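Local coordinates for 5-Carboxyvanillate Decarboxylase (Novosphingobium aromaticivorans, PDB 4QRN), which probably removes a carboxylate group from 5-carboxyvanillate as a carboxy-lyase of the amidohydrolase family, working with a bound manganese ion, at residues 188-191 and 192-195; 158-161 and 162-166; 344-347 and 348-352; 358-361 and 362-366. One frame throughout, in Å; residues are numbered along the deposited sequence.

Contact 1: residues 188-191 and 192-195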
loop_
_atom_site.group_PDB
_atom_site.type_symbol
_atom_site.label_atom_id
_atom_site.label_comp_id
_atom_site.label_asym_id
_atom_site.label_seq_id
_atom_site.Cartn_x
_atom_site.Cartn_y
_atom_site.Cartn_z
ATOM N N LEU A 188 2.658 -18.142 -1.424
ATOM C CA LEU A 188 3.760 -19.024 -1.020
ATOM C C LEU A 188 3.711 -19.424 0.441
ATOM O O LEU A 188 4.490 -20.280 0.853
ATOM C CB LEU A 188 5.102 -18.354 -1.333
ATOM C CG LEU A 188 5.431 -18.209 -2.824
ATOM C CD1 LEU A 188 6.573 -17.229 -2.947
ATOM C CD2 LEU A 188 5.771 -19.566 -3.504
ATOM N N ASP A 189 2.814 -18.831 1.229
ATOM C CA ASP A 189 2.631 -19.265 2.610
ATOM C C ASP A 189 1.907 -20.598 2.728
ATOM O O ASP A 189 1.882 -21.177 3.798
ATOM C CB ASP A 189 1.849 -18.214 3.391
ATOM C CG ASP A 189 0.503 -17.910 2.761
ATOM O OD1 ASP A 189 0.484 -17.196 1.741
ATOM O OD2 ASP A 189 -0.525 -18.418 3.280
ATOM N N GLU A 190 1.312 -21.092 1.643
ATOM C CA GLU A 190 0.673 -22.415 1.715
ATOM C C GLU A 190 1.734 -23.491 1.866
ATOM O O GLU A 190 2.803 -23.407 1.238
ATOM C CB GLU A 190 -0.109 -22.730 0.453
ATOM C CG GLU A 190 -1.374 -21.964 0.258
ATOM C CD GLU A 190 -2.208 -22.627 -0.811
ATOM O OE1 GLU A 190 -2.455 -23.850 -0.716
ATOM O OE2 GLU A 190 -2.585 -21.946 -1.767
ATOM N N GLU A 191 1.420 -24.514 2.659
ATOM C CA GLU A 191 2.365 -25.606 2.878
ATOM C C GLU A 191 2.790 -26.269 1.566
ATOM O O GLU A 191 3.914 -26.762 1.457
ATOM C CB GLU A 191 1.761 -26.663 3.799
ATOM C CG GLU A 191 1.614 -26.199 5.241
ATOM C CD GLU A 191 1.452 -27.346 6.219
ATOM O OE1 GLU A 191 1.057 -28.451 5.791
ATOM O OE2 GLU A 191 1.724 -27.140 7.420
ATOM N N PHE A 192 1.904 -26.292 0.570
ATOM C CA PHE A 192 2.223 -26.876 -0.734
ATOM C C PHE A 192 3.548 -26.368 -1.305
ATOM O O PHE A 192 4.258 -27.118 -1.967
ATOM C CB PHE A 192 1.070 -26.561 -1.681
ATOM C CG PHE A 192 1.251 -27.065 -3.082
ATOM C CD1 PHE A 192 1.161 -28.422 -3.373
ATOM C CD2 PHE A 192 1.459 -26.171 -4.127
ATOM C CE1 PHE A 192 1.299 -28.883 -4.680
ATOM C CE2 PHE A 192 1.590 -26.625 -5.432
ATOM C CZ PHE A 192 1.509 -27.980 -5.712
ATOM N N PHE A 193 3.876 -25.097 -1.068
ATOM C CA PHE A 193 5.059 -24.499 -1.677
ATOM C C PHE A 193 6.341 -24.696 -0.880
ATOM O O PHE A 193 7.414 -24.251 -1.305
ATOM C CB PHE A 193 4.811 -23.005 -1.945
ATOM C CG PHE A 193 3.656 -22.780 -2.884
ATOM C CD1 PHE A 193 3.773 -23.048 -4.237
ATOM C CD2 PHE A 193 2.427 -22.349 -2.383
ATOM C CE1 PHE A 193 2.669 -22.879 -5.088
ATOM C CE2 PHE A 193 1.342 -22.187 -3.202
ATOM C CZ PHE A 193 1.451 -22.451 -4.563
ATOM N N ASP A 194 6.261 -25.400 0.244
ATOM C CA ASP A 194 7.414 -25.540 1.112
ATOM C C ASP A 194 8.692 -26.068 0.428
ATOM O O ASP A 194 9.766 -25.613 0.788
ATOM C CB ASP A 194 7.060 -26.416 2.321
ATOM C CG ASP A 194 8.150 -26.420 3.362
ATOM O OD1 ASP A 194 8.433 -25.339 3.920
ATOM O OD2 ASP A 194 8.730 -27.492 3.616
ATOM N N PRO A 195 8.585 -26.986 -0.558
ATOM C CA PRO A 195 9.826 -27.433 -1.202
ATOM C C PRO A 195 10.678 -26.313 -1.787
ATOM O O PRO A 195 11.904 -26.466 -1.865
ATOM C CB PRO A 195 9.327 -28.397 -2.287
ATOM C CG PRO A 195 8.060 -28.980 -1.690
ATOM C CD PRO A 195 7.420 -27.775 -1.023
HETATM O O HOH W 1 -0.984 -26.249 1.049
#

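Contact 2: residues 158-161 and 162-166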
loop_
_atom_site.group_PDB
_atom_site.type_symbol
_atom_site.label_atom_id
_atom_site.label_comp_id
_atom_site.label_asym_id
_atom_site.label_seq_id
_atom_site.Cartn_x
_atom_site.Cartn_y
_atom_site.Cartn_z
ATOM N N PRO A 158 6.099 -27.442 -7.155
ATOM C CA PRO A 158 7.140 -27.016 -6.211
ATOM C C PRO A 158 8.343 -27.941 -6.175
ATOM O O PRO A 158 9.449 -27.464 -5.949
ATOM C CB PRO A 158 6.420 -26.975 -4.850
ATOM C CG PRO A 158 4.999 -26.880 -5.174
ATOM C CD PRO A 158 4.791 -27.590 -6.502
ATOM N N GLU A 159 8.148 -29.231 -6.398
ATOM C CA GLU A 159 9.266 -30.149 -6.361
ATOM C C GLU A 159 10.174 -29.958 -7.576
ATOM O O GLU A 159 11.406 -29.959 -7.449
ATOM C CB GLU A 159 8.755 -31.585 -6.253
ATOM C CG GLU A 159 8.065 -31.822 -4.906
ATOM C CD GLU A 159 7.394 -33.163 -4.810
ATOM O OE1 GLU A 159 7.843 -34.098 -5.513
ATOM O OE2 GLU A 159 6.417 -33.276 -4.027
ATOM N N TRP A 160 9.594 -29.744 -8.753
ATOM C CA TRP A 160 10.413 -29.425 -9.919
ATOM C C TRP A 160 11.130 -28.106 -9.696
ATOM O O TRP A 160 12.311 -27.951 -10.019
ATOM C CB TRP A 160 9.580 -29.345 -11.204
ATOM C CG TRP A 160 10.412 -28.939 -12.378
ATOM C CD1 TRP A 160 11.136 -29.766 -13.183
ATOM C CD2 TRP A 160 10.647 -27.606 -12.851
ATOM N NE1 TRP A 160 11.791 -29.031 -14.137
ATOM C CE2 TRP A 160 11.512 -27.702 -13.950
ATOM C CE3 TRP A 160 10.196 -26.344 -12.462
ATOM C CZ2 TRP A 160 11.952 -26.582 -14.651
ATOM C CZ3 TRP A 160 10.644 -25.219 -13.153
ATOM C CH2 TRP A 160 11.505 -25.353 -14.244
ATOM N N SER A 161 10.412 -27.139 -9.120
ATOM C CA SER A 161 11.011 -25.832 -8.865
ATOM C C SER A 161 12.220 -25.940 -7.937
ATOM O O SER A 161 13.219 -25.266 -8.140
ATOM C CB SER A 161 9.972 -24.873 -8.295
ATOM O OG SER A 161 8.978 -24.535 -9.265
ATOM N N ALA A 162 12.131 -26.815 -6.939
ATOM C CA ALA A 162 13.262 -27.065 -6.055
ATOM C C ALA A 162 14.451 -27.620 -6.844
ATOM O O ALA A 162 15.596 -27.200 -6.642
ATOM C CB ALA A 162 12.853 -28.011 -4.936
ATOM N N ARG A 163 14.194 -28.572 -7.742
ATOM C CA ARG A 163 15.271 -29.081 -8.593
ATOM C C ARG A 163 15.876 -27.983 -9.459
ATOM O O ARG A 163 17.098 -27.971 -9.676
ATOM C CB ARG A 163 14.794 -30.249 -9.479
ATOM C CG ARG A 163 14.375 -31.454 -8.659
ATOM C CD ARG A 163 14.098 -32.698 -9.497
ATOM N NE ARG A 163 13.032 -32.585 -10.503
ATOM C CZ ARG A 163 11.735 -32.840 -10.296
ATOM N NH1 ARG A 163 11.270 -33.137 -9.085
ATOM N NH2 ARG A 163 10.880 -32.757 -11.309
ATOM N N GLU A 164 15.044 -27.060 -9.935
ATOM C CA GLU A 164 15.514 -25.991 -10.809
ATOM C C GLU A 164 16.295 -24.920 -10.031
ATOM O O GLU A 164 17.217 -24.306 -10.586
ATOM C CB GLU A 164 14.330 -25.393 -11.576
ATOM C CG GLU A 164 14.742 -24.498 -12.755
ATOM C CD GLU A 164 15.295 -25.255 -13.972
ATOM O OE1 GLU A 164 15.594 -26.478 -13.896
ATOM O OE2 GLU A 164 15.436 -24.599 -15.036
ATOM N N ILE A 165 15.934 -24.692 -8.769
ATOM C CA ILE A 165 16.728 -23.835 -7.896
ATOM C C ILE A 165 18.141 -24.429 -7.769
ATOM O O ILE A 165 19.143 -23.717 -7.908
ATOM C CB ILE A 165 16.041 -23.714 -6.534
ATOM C CG1 ILE A 165 14.785 -22.837 -6.675
ATOM C CG2 ILE A 165 16.993 -23.146 -5.471
ATOM C CD1 ILE A 165 13.819 -22.983 -5.523
ATOM N N HIS A 166 18.230 -25.735 -7.538
ATOM C CA HIS A 166 19.533 -26.384 -7.476
ATOM C C HIS A 166 20.271 -26.327 -8.799
ATOM O O HIS A 166 21.465 -26.055 -8.822
ATOM C CB HIS A 166 19.357 -27.815 -6.985
ATOM C CG HIS A 166 19.285 -27.895 -5.495
ATOM N ND1 HIS A 166 20.419 -27.882 -4.703
ATOM C CD2 HIS A 166 18.229 -27.981 -4.650
ATOM C CE1 HIS A 166 20.061 -27.952 -3.435
ATOM N NE2 HIS A 166 18.740 -28.010 -3.373
HETATM O O HOH W 2 8.693 -34.360 -8.583
#

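Contact 3: residues 344-347 and 348-352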
loop_
_atom_site.group_PDB
_atom_site.type_symbol
_atom_site.label_atom_id
_atom_site.label_comp_id
_atom_site.label_asym_id
_atom_site.label_seq_id
_atom_site.Cartn_x
_atom_site.Cartn_y
_atom_site.Cartn_z
ATOM N N ASP A 344 18.081 10.322 -16.358
ATOM C CA ASP A 344 18.014 11.343 -15.314
ATOM C C ASP A 344 17.820 10.741 -13.925
ATOM O O ASP A 344 18.213 11.369 -12.940
ATOM C CB ASP A 344 16.894 12.351 -15.605
ATOM C CG ASP A 344 17.277 13.387 -16.627
ATOM O OD1 ASP A 344 18.474 13.606 -16.876
ATOM O OD2 ASP A 344 16.352 14.028 -17.142
ATOM N N GLU A 345 17.217 9.563 -13.809
ATOM C CA GLU A 345 17.099 8.921 -12.492
ATOM C C GLU A 345 18.475 8.512 -11.985
ATOM O O GLU A 345 18.755 8.681 -10.803
ATOM C CB GLU A 345 16.142 7.731 -12.553
ATOM C CG GLU A 345 14.706 8.175 -12.674
ATOM C CD GLU A 345 13.685 7.047 -12.647
ATOM O OE1 GLU A 345 14.061 5.854 -12.738
ATOM O OE2 GLU A 345 12.485 7.401 -12.526
ATOM N N VAL A 346 19.307 7.956 -12.857
ATOM C CA VAL A 346 20.646 7.582 -12.437
ATOM C C VAL A 346 21.391 8.831 -11.961
ATOM O O VAL A 346 22.068 8.805 -10.939
ATOM C CB VAL A 346 21.433 6.866 -13.558
ATOM C CG1 VAL A 346 22.767 6.380 -13.010
ATOM C CG2 VAL A 346 20.626 5.684 -14.115
ATOM N N ARG A 347 21.264 9.944 -12.699
ATOM C CA ARG A 347 21.924 11.174 -12.302
ATOM C C ARG A 347 21.459 11.635 -10.930
ATOM O O ARG A 347 22.268 12.103 -10.108
ATOM C CB ARG A 347 21.702 12.269 -13.347
ATOM C CG ARG A 347 22.283 11.911 -14.681
ATOM C CD ARG A 347 22.197 13.069 -15.708
ATOM N NE ARG A 347 22.752 12.606 -16.989
ATOM C CZ ARG A 347 22.034 12.210 -18.042
ATOM N NH1 ARG A 347 20.709 12.290 -18.061
ATOM N NH2 ARG A 347 22.658 11.744 -19.107
ATOM N N ALA A 348 20.164 11.568 -10.682
ATOM C CA ALA A 348 19.648 11.994 -9.387
ATOM C C ALA A 348 20.209 11.110 -8.277
ATOM O O ALA A 348 20.579 11.600 -7.205
ATOM C CB ALA A 348 18.131 11.967 -9.378
ATOM N N MET A 349 20.259 9.810 -8.515
ATOM C CA MET A 349 20.774 8.886 -7.507
ATOM C C MET A 349 22.256 9.147 -7.235
ATOM O O MET A 349 22.690 9.136 -6.079
ATOM C CB MET A 349 20.514 7.428 -7.929
ATOM C CG MET A 349 19.029 7.069 -8.074
ATOM S SD MET A 349 18.093 7.227 -6.534
ATOM C CE MET A 349 17.538 8.926 -6.573
ATOM N N ASP A 350 23.026 9.392 -8.291
ATOM C CA ASP A 350 24.449 9.678 -8.125
ATOM C C ASP A 350 24.670 10.899 -7.241
ATOM O O ASP A 350 25.712 10.996 -6.584
ATOM C CB ASP A 350 25.077 9.999 -9.482
ATOM C CG ASP A 350 25.381 8.800 -10.362
ATOM O OD1 ASP A 350 25.451 7.632 -9.905
ATOM O OD2 ASP A 350 25.614 9.076 -11.555
ATOM N N ALA A 351 23.731 11.852 -7.269
ATOM C CA ALA A 351 23.925 13.168 -6.651
ATOM C C ALA A 351 23.162 13.356 -5.344
ATOM O O ALA A 351 23.025 14.476 -4.853
ATOM C CB ALA A 351 23.568 14.255 -7.669
ATOM N N MET A 352 22.708 12.250 -4.753
ATOM C CA MET A 352 21.993 12.356 -3.483
ATOM C C MET A 352 22.924 12.889 -2.398
ATOM O O MET A 352 24.134 12.668 -2.414
ATOM C CB MET A 352 21.448 11.002 -3.047
ATOM C CG MET A 352 20.338 10.515 -3.952
ATOM S SD MET A 352 19.441 9.070 -3.299
ATOM C CE MET A 352 20.607 7.733 -3.594
#

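Contact 4: residues 358-361 and 362-366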
loop_
_atom_site.group_PDB
_atom_site.type_symbol
_atom_site.label_atom_id
_atom_site.label_comp_id
_atom_site.label_asym_id
_atom_site.label_seq_id
_atom_site.Cartn_x
_atom_site.Cartn_y
_atom_site.Cartn_z
ATOM N N THR A 358 27.897 5.385 2.266
ATOM C CA THR A 358 26.537 4.887 2.144
ATOM C C THR A 358 26.144 4.722 0.678
ATOM O O THR A 358 25.476 3.744 0.306
ATOM C CB THR A 358 25.587 5.848 2.861
ATOM O OG1 THR A 358 25.940 5.912 4.252
ATOM C CG2 THR A 358 24.110 5.411 2.692
ATOM N N LYS A 359 26.530 5.691 -0.149
ATOM C CA LYS A 359 26.191 5.633 -1.562
ATOM C C LYS A 359 26.815 4.399 -2.230
ATOM O O LYS A 359 26.192 3.768 -3.094
ATOM C CB LYS A 359 26.575 6.958 -2.232
ATOM C CG LYS A 359 26.073 7.142 -3.656
ATOM C CD LYS A 359 26.330 8.542 -4.174
ATOM C CE LYS A 359 25.404 9.589 -3.577
ATOM N NZ LYS A 359 25.939 10.972 -3.822
ATOM N N LYS A 360 28.049 4.063 -1.851
ATOM C CA LYS A 360 28.700 2.869 -2.392
ATOM C C LYS A 360 28.008 1.580 -1.941
ATOM O O LYS A 360 27.907 0.631 -2.725
ATOM C CB LYS A 360 30.198 2.865 -2.037
ATOM C CG LYS A 360 30.916 1.632 -2.506
ATOM C CD LYS A 360 32.414 1.736 -2.277
ATOM C CE LYS A 360 33.140 0.565 -2.931
ATOM N NZ LYS A 360 34.626 0.613 -2.685
ATOM N N LYS A 361 27.528 1.527 -0.701
ATOM C CA LYS A 361 26.716 0.382 -0.275
ATOM C C LYS A 361 25.459 0.261 -1.148
ATOM O O LYS A 361 25.127 -0.819 -1.627
ATOM C CB LYS A 361 26.301 0.527 1.187
ATOM C CG LYS A 361 27.460 0.382 2.163
ATOM C CD LYS A 361 26.935 0.536 3.597
ATOM C CE LYS A 361 28.032 0.362 4.628
ATOM N NZ LYS A 361 27.443 0.338 6.011
ATOM N N PHE A 362 24.754 1.389 -1.309
ATOM C CA PHE A 362 23.507 1.439 -2.066
ATOM C C PHE A 362 23.695 0.964 -3.508
ATOM O O PHE A 362 22.924 0.141 -4.000
ATOM C CB PHE A 362 22.976 2.878 -1.996
ATOM C CG PHE A 362 21.762 3.127 -2.855
ATOM C CD1 PHE A 362 20.524 2.572 -2.529
ATOM C CD2 PHE A 362 21.837 3.930 -3.984
ATOM C CE1 PHE A 362 19.401 2.810 -3.322
ATOM C CE2 PHE A 362 20.709 4.170 -4.776
ATOM C CZ PHE A 362 19.503 3.616 -4.428
ATOM N N PHE A 363 24.712 1.469 -4.197
ATOM C CA PHE A 363 24.899 1.139 -5.606
ATOM C C PHE A 363 25.582 -0.189 -5.867
ATOM O O PHE A 363 25.358 -0.799 -6.908
ATOM C CB PHE A 363 25.709 2.227 -6.319
ATOM C CG PHE A 363 24.876 3.353 -6.892
ATOM C CD1 PHE A 363 24.091 3.141 -8.014
ATOM C CD2 PHE A 363 24.944 4.640 -6.358
ATOM C CE1 PHE A 363 23.403 4.197 -8.625
ATOM C CE2 PHE A 363 24.224 5.693 -6.935
ATOM C CZ PHE A 363 23.476 5.461 -8.076
ATOM N N GLN A 364 26.489 -0.593 -4.970
ATOM C CA GLN A 364 27.419 -1.690 -5.266
ATOM C C GLN A 364 27.510 -2.739 -4.178
ATOM O O GLN A 364 27.251 -3.909 -4.430
ATOM C CB GLN A 364 28.822 -1.132 -5.522
ATOM C CG GLN A 364 29.831 -2.246 -5.812
ATOM C CD GLN A 364 31.258 -1.740 -5.836
ATOM O OE1 GLN A 364 31.538 -0.574 -6.129
ATOM N NE2 GLN A 364 32.173 -2.602 -5.454
ATOM N N THR A 365 27.979 -2.373 -2.981
ATOM C CA THR A 365 28.462 -3.428 -2.099
ATOM C C THR A 365 27.362 -4.178 -1.369
ATOM O O THR A 365 27.581 -5.335 -0.996
ATOM C CB THR A 365 29.549 -2.933 -1.131
ATOM O OG1 THR A 365 29.018 -1.913 -0.298
ATOM C CG2 THR A 365 30.749 -2.385 -1.905
ATOM N N ASN A 366 26.187 -3.581 -1.181
ATOM C CA ASN A 366 25.092 -4.375 -0.647
ATOM C C ASN A 366 24.724 -5.505 -1.608
ATOM O O ASN A 366 24.626 -6.654 -1.194
ATOM C CB ASN A 366 23.880 -3.502 -0.357
ATOM C CG ASN A 366 24.087 -2.552 0.834
ATOM O OD1 ASN A 366 25.009 -2.710 1.645
ATOM N ND2 ASN A 366 23.201 -1.571 0.943
HETATM O O HOH W 3 34.982 -1.984 -4.169
#

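Contact 1: residues 188-191 and 192-195
Phe193 N donates to Glu190 O at 3.1 Å, and Asp194 N to Glu191 O at 3.0 Å with a fairly straight N-H...O angle of 165°. These two i to i+3 bonds form a 3-10 turn at 191-193 that leads directly from the loop into helix 194-203. A water completes the corner: it accepts from Phe192 N at 2.9 Å and returns a weak bond to Glu190 OE1. The carboxylate of Glu190 has its main partner in the salt bridge to Arg186, whose cation also lies on the Phe192 ring. Asp194 OD1 is hydrogen-bonded to Tyr254 OH.

Beyond the polar core, the Phe193 ring is the centre of the packing. With CG anti to its own carbonyl carbon (chi1 -60°), the ring folds back over the preceding turn. There Leu188 CD2 reaches Phe193 CB at 3.9 Å, the two side chains crossing at about a right angle. Glu190 CB lies 3.8 Å from Phe193 CD2, while the carboxylate plane of Glu190 stands almost perpendicular (85°) to the ring. Phe192 adds its CD2 over one face of the same ring, near the rim.

The chemistry implies a division of labour: backbone and water bonds fix the turn, Phe193 buries the apolar side, and Glu190 gives its CB to the ring while its carboxylate is engaged by Arg186 and, weakly, by the water.

Contact 2: residues 158-161 and 162-166
Apolar and pi contacts come first along this turn of helix 158-170, where Glu164 lies alongside Trp160. Glu164 CB sits over the six-membered ring in a CH-pi contact, 4.0 Å from the centroid and 13° off the ring normal. Bent at chi2 (73°), the Glu164 chain then follows the ring, bringing CD within 3.7 Å of Trp160 CZ2 with the carboxylate only 23° from the indole plane.

Arg163 meets the same indole differently. Its NH2 approaches the ring edge, 3.5 Å from Trp160 CD1, and the guanidinium stands nearly upright to the ring; one guanidinium face lies over Trp160 CA.

Hydrogen bonds make up the remainder. Four backbone links of the i to i+4 kind run from Ala162 N to Pro158 O through to Ile165 N to Ser161 O, the last 2.8 Å long. A water accepts from Arg163 NH1 at 2.9 Å and donates to Glu159 OE1, joining opposite charges that do not touch directly. Glu164 OE2 is engaged by Arg167 and by Asn133 of helix 122-142, against which Trp160 also packs.

Glu164 thus lays its methylenes and carboxylate along the indole and Arg163 brings NH2 to the ring edge, while the charges are paired beyond the ring or bridged by water.

Contact 3: residues 344-347 and 348-352
Val346 and Asp350, one helical turn apart, point the same way and make up part of the dense side of helix 343-350. Asp350 N donates to Val346 O at 2.9 Å, and the side chain stays close to that carbonyl, with Asp350 CG 3.4 Å from Val346 O. The carboxylate is nevertheless committed elsewhere: OD1 bonds the hydroxyl of Tyr35 and OD2 forms a salt bridge with Arg37. Met349 also lies close to the backbone, its CG 3.2 Å from Glu345 O before the chain bends at chi2 (-62°) toward the helix 316-326 residue Ile319. Glu345, buried beside it, sends OE2 to Gln340 and to Tyr273 of the second subunit, so this face also reaches the dimer interface.

The other side is looser and more open to solvent. Here Arg347 NH1 and Asp344 OD1 make a salt bridge of 2.9 Å. The carboxylate oxygen lies close to the guanidinium plane, whereas the nitrogen approaches from above the carboxylate plane. Arg347 NH2 is further tied to the backbone oxygen of Gln25. At the exposed end, Ala351 leaves helical geometry; its N makes a weak bond to Arg347 O and a second, i to i+3, to Ala348 O as the helix tightens.

The chemistry implies charges matched on both sides: Asp350 and Glu345 are tied to other elements and the second subunit, while Asp344 and Arg347 pair toward solvent.

Contact 4: residues 358-361 and 362-366
Lys360 O accepts two backbone donors, Gln364 N at 2.9 Å and Thr365 N at 3.0 Å, which reach it from opposite faces of the carbonyl plane. The first closes an ordinary alpha turn and the second a wider one. Asn366 N then bonds Lys361 O, also at 3.0 Å, in the carbonyl plane on a lone pair. This is a pi-type bulge within helix 356-370, and the widening coincides with the departure of Gln364 from usual helical angles (phi -132°). Before it, Phe362 N and Phe363 N keep normal i to i+4 bonds to Thr358 O and Lys359 O. Further backbone bonds join Phe362 to Tyr333 and Phe363 to Ile38 of strand 38-44.

The helix is the last of this amidohydrolase chain, whose parallel strands and surrounding helices are consistent with the family's (beta/alpha)8 barrel. Its polar ends tie it to neighbouring parts of the fold. Lys361 NZ forms salt bridges with Glu328 and Asp329, Thr358 OG1 also bonds Glu328, and Asn366 ND2 donates to the backbone oxygens of Val331 and Glu328. Lys359 NZ is held by two carbonyls, Asp350 O and Met352 O. Gln364 OE1 accepts from Leu36 N, while its NE2 serves Glu368 and a water that also accepts from Lys360 NZ.

Apolar stems fill in between. Lys359 CG lies in the plane of the Phe363 ring, 3.9 Å from CD2, and that ring stacks with Tyr35. Thr365 CG2 packs 3.9 Å from Lys360 CE. Its hydroxyl OG1, set between backbone N and carbonyl carbon (chi1 61°), instead closely approaches Lys361 CA at 3.3 Å.

In the fold
The four contacts form two pairs among the helices around the strands; contacts 1 and 3, their centres some 40 Å apart, lie on opposite sides of the chain's centre. Contacts 1 and 2, with centres about 13 Å apart, meet where Pro158 at the start of one helix packs against Phe192, Phe193 and Pro195 at the start of the next. Contacts 3 and 4, about 14 Å apart between centres, join successive helices through Met349 and Asp350 on the Phe363 ring. None supplies a metal ligand: the Glu345 side chain is about 7 Å from that of Asp336, the Phe362 side chain about 11 Å from that of Glu41, and the Leu188 side chain about 10 Å from that of His210.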